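Desmoplakin (Homo sapiens, PDB 3R6N) probably links desmosomal adhesion complexes to intermediate filaments, its plakin domain forming a rigid rod of spectrin repeats with an inserted SH3 domain. Local coordinates at residues D220-C228 with Q240-R248. Residues are numbered along the deposited sequence; the frame is centred on the assembly and turned at random.
Sequences DSIRKKYPC and QIKELEKER
Two antiparallel helices of a spectrin-like repeat are joined where Tyr-226, just past the end of helix 167-225, reaches across to Leu-244 and Glu-247 on helix 234-265. The short helical segments run at 167° with their axes 12.5 Å apart, and the Tyr-226 side chain reaches across that distance to meet helix 234-265. CB of Tyr-226 already points toward helix 234-265, and with CG anti to the carbonyl carbon (chi1 -54°) the ring lies between Leu-244 CD1 and Lys-225 CG. Leu-244 CD1 sits over one ring face, 3.6 Å from the centroid, in a CH-pi contact, while the aliphatic part of Lys-225 covers the opposite face. Tyrosine suits this place because its ring packs against leucine while its hydroxyl serves a carboxylate: OH donates to the anti lone pair of Glu-247 OE2 at 3.0 Å. The extended chain of Lys-225 brings NZ to the same OE2, a salt bridge of 2.7 Å, so two donors grip one oxygen and probably favour a charged glutamate. At the ring's edge, Gln-240 OE1 comes within 3.4 Å of Tyr-226 CE2. Helix 340-384 packs against the same region: its Tyr-364 and Met-367 touch Leu-244, and Trp-360 NE1 hydrogen-bonds to Leu-244 O.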
# COMPACT_ATOMS: atom_id res chain seq x y z
N ASP A 220 34.14 13.04 -4.05
CA ASP A 220 34.94 14.21 -4.38
C ASP A 220 35.37 14.96 -3.13
O ASP A 220 36.48 15.48 -3.05
CB ASP A 220 34.17 15.14 -5.32
CG ASP A 220 35.04 16.24 -5.89
OD1 ASP A 220 36.22 15.97 -6.19
OD2 ASP A 220 34.55 17.38 -6.03
N SER A 221 34.47 15.02 -2.15
CA SER A 221 34.76 15.70 -0.88
C SER A 221 36.03 15.16 -0.23
O SER A 221 36.92 15.92 0.14
CB SER A 221 33.58 15.54 0.08
OG SER A 221 33.94 15.93 1.40
N ILE A 222 36.10 13.84 -0.10
CA ILE A 222 37.23 13.18 0.55
C ILE A 222 38.56 13.45 -0.15
O ILE A 222 39.53 13.86 0.48
CB ILE A 222 37.00 11.66 0.65
CG1 ILE A 222 35.74 11.36 1.46
CG2 ILE A 222 38.20 10.98 1.28
CD1 ILE A 222 35.74 11.97 2.84
N ARG A 223 38.58 13.22 -1.46
CA ARG A 223 39.81 13.37 -2.25
C ARG A 223 40.44 14.75 -2.08
O ARG A 223 41.65 14.91 -2.18
CB ARG A 223 39.52 13.10 -3.72
CG ARG A 223 40.74 12.74 -4.55
CD ARG A 223 40.33 12.26 -5.93
NE ARG A 223 39.33 11.20 -5.86
CZ ARG A 223 38.75 10.64 -6.91
NH1 ARG A 223 39.06 11.05 -8.14
NH2 ARG A 223 37.85 9.68 -6.75
N LYS A 224 39.60 15.75 -1.81
CA LYS A 224 40.06 17.12 -1.60
C LYS A 224 40.48 17.33 -0.15
O LYS A 224 41.37 18.13 0.14
CB LYS A 224 38.95 18.11 -1.97
CG LYS A 224 39.26 19.55 -1.61
CD LYS A 224 38.06 20.44 -1.90
CE LYS A 224 38.35 21.89 -1.52
NZ LYS A 224 37.16 22.75 -1.72
N LYS A 225 39.84 16.62 0.77
CA LYS A 225 40.14 16.73 2.19
C LYS A 225 41.45 16.03 2.54
O LYS A 225 42.10 16.36 3.53
CB LYS A 225 38.98 16.17 3.02
CG LYS A 225 39.15 16.32 4.53
CD LYS A 225 37.99 15.68 5.28
CE LYS A 225 38.21 15.74 6.78
NZ LYS A 225 37.13 15.05 7.54
N TYR A 226 41.83 15.04 1.73
CA TYR A 226 43.06 14.30 1.96
C TYR A 226 43.91 14.24 0.70
O TYR A 226 43.77 13.32 -0.11
CB TYR A 226 42.76 12.87 2.43
CG TYR A 226 41.87 12.79 3.66
CD1 TYR A 226 40.62 12.18 3.59
CD2 TYR A 226 42.28 13.32 4.87
CE1 TYR A 226 39.80 12.10 4.71
CE2 TYR A 226 41.46 13.24 5.99
CZ TYR A 226 40.23 12.63 5.90
OH TYR A 226 39.43 12.56 7.02
N PRO A 227 44.81 15.22 0.52
CA PRO A 227 45.77 15.20 -0.58
C PRO A 227 47.00 14.41 -0.17
O PRO A 227 47.36 14.40 1.01
CB PRO A 227 46.12 16.68 -0.74
CG PRO A 227 46.06 17.19 0.66
CD PRO A 227 44.93 16.44 1.34
N CYS A 228 47.64 13.75 -1.13
CA CYS A 228 48.79 12.91 -0.83
C CYS A 228 50.00 13.29 -1.67
O CYS A 228 50.16 12.80 -2.79
CB CYS A 228 48.44 11.44 -1.03
SG CYS A 228 47.02 10.86 -0.07
N GLN A 240 46.62 12.99 9.92
CA GLN A 240 45.72 12.79 8.79
C GLN A 240 45.21 11.36 8.76
O GLN A 240 44.04 11.11 8.47
CB GLN A 240 46.42 13.11 7.48
CG GLN A 240 46.47 14.59 7.13
CD GLN A 240 45.15 15.11 6.60
OE1 GLN A 240 44.10 14.92 7.21
NE2 GLN A 240 45.19 15.76 5.44
N ILE A 241 46.10 10.42 9.07
CA ILE A 241 45.75 9.01 9.11
C ILE A 241 44.73 8.73 10.22
O ILE A 241 43.85 7.88 10.06
CB ILE A 241 46.99 8.13 9.33
CG1 ILE A 241 47.89 8.18 8.11
CG2 ILE A 241 46.59 6.70 9.62
CD1 ILE A 241 49.03 7.20 8.17
N LYS A 242 44.86 9.43 11.33
CA LYS A 242 43.94 9.25 12.44
C LYS A 242 42.53 9.71 12.08
O LYS A 242 41.55 9.04 12.39
CB LYS A 242 44.44 9.96 13.70
CG LYS A 242 45.63 9.26 14.35
CD LYS A 242 46.15 10.01 15.56
CE LYS A 242 47.37 9.31 16.14
NZ LYS A 242 47.99 10.09 17.25
N GLU A 243 42.44 10.86 11.40
CA GLU A 243 41.15 11.32 10.90
C GLU A 243 40.65 10.39 9.80
O GLU A 243 39.46 10.13 9.68
CB GLU A 243 41.27 12.75 10.35
CG GLU A 243 41.16 13.83 11.41
CD GLU A 243 41.13 15.22 10.81
OE1 GLU A 243 42.21 15.72 10.42
OE2 GLU A 243 40.03 15.82 10.72
N LEU A 244 41.58 9.88 9.01
CA LEU A 244 41.25 9.00 7.90
C LEU A 244 40.65 7.69 8.41
O LEU A 244 39.97 6.99 7.67
CB LEU A 244 42.51 8.71 7.07
CG LEU A 244 42.31 8.12 5.68
CD1 LEU A 244 41.73 9.16 4.74
CD2 LEU A 244 43.62 7.59 5.14
N GLU A 245 40.90 7.37 9.67
CA GLU A 245 40.37 6.15 10.25
C GLU A 245 39.01 6.39 10.91
O GLU A 245 38.22 5.46 11.08
CB GLU A 245 41.37 5.54 11.24
CG GLU A 245 42.71 5.22 10.60
CD GLU A 245 43.58 4.31 11.45
OE1 GLU A 245 43.04 3.35 12.04
OE2 GLU A 245 44.80 4.56 11.53
N LYS A 246 38.75 7.64 11.27
CA LYS A 246 37.42 8.02 11.74
C LYS A 246 36.46 7.97 10.57
O LYS A 246 35.29 7.62 10.72
CB LYS A 246 37.43 9.43 12.34
CG LYS A 246 37.34 9.49 13.85
CD LYS A 246 38.68 9.21 14.51
CE LYS A 246 38.61 9.42 16.02
NZ LYS A 246 39.96 9.35 16.65
N GLU A 247 36.97 8.32 9.39
CA GLU A 247 36.17 8.33 8.17
C GLU A 247 35.67 6.94 7.81
O GLU A 247 34.51 6.77 7.45
CB GLU A 247 36.97 8.91 7.01
CG GLU A 247 37.34 10.38 7.16
CD GLU A 247 36.25 11.31 6.67
OE1 GLU A 247 35.16 10.82 6.31
OE2 GLU A 247 36.50 12.54 6.63
N ARG A 248 36.56 5.96 7.90
CA ARG A 248 36.19 4.59 7.55
C ARG A 248 35.03 4.11 8.41
O ARG A 248 34.12 3.43 7.92
CB ARG A 248 37.38 3.64 7.68
CG ARG A 248 37.07 2.22 7.24
CD ARG A 248 38.23 1.28 7.50
NE ARG A 248 37.87 -0.12 7.27
CZ ARG A 248 37.89 -0.70 6.07
NH1 ARG A 248 38.26 -0.01 5.00
NH2 ARG A 248 37.54 -1.98 5.95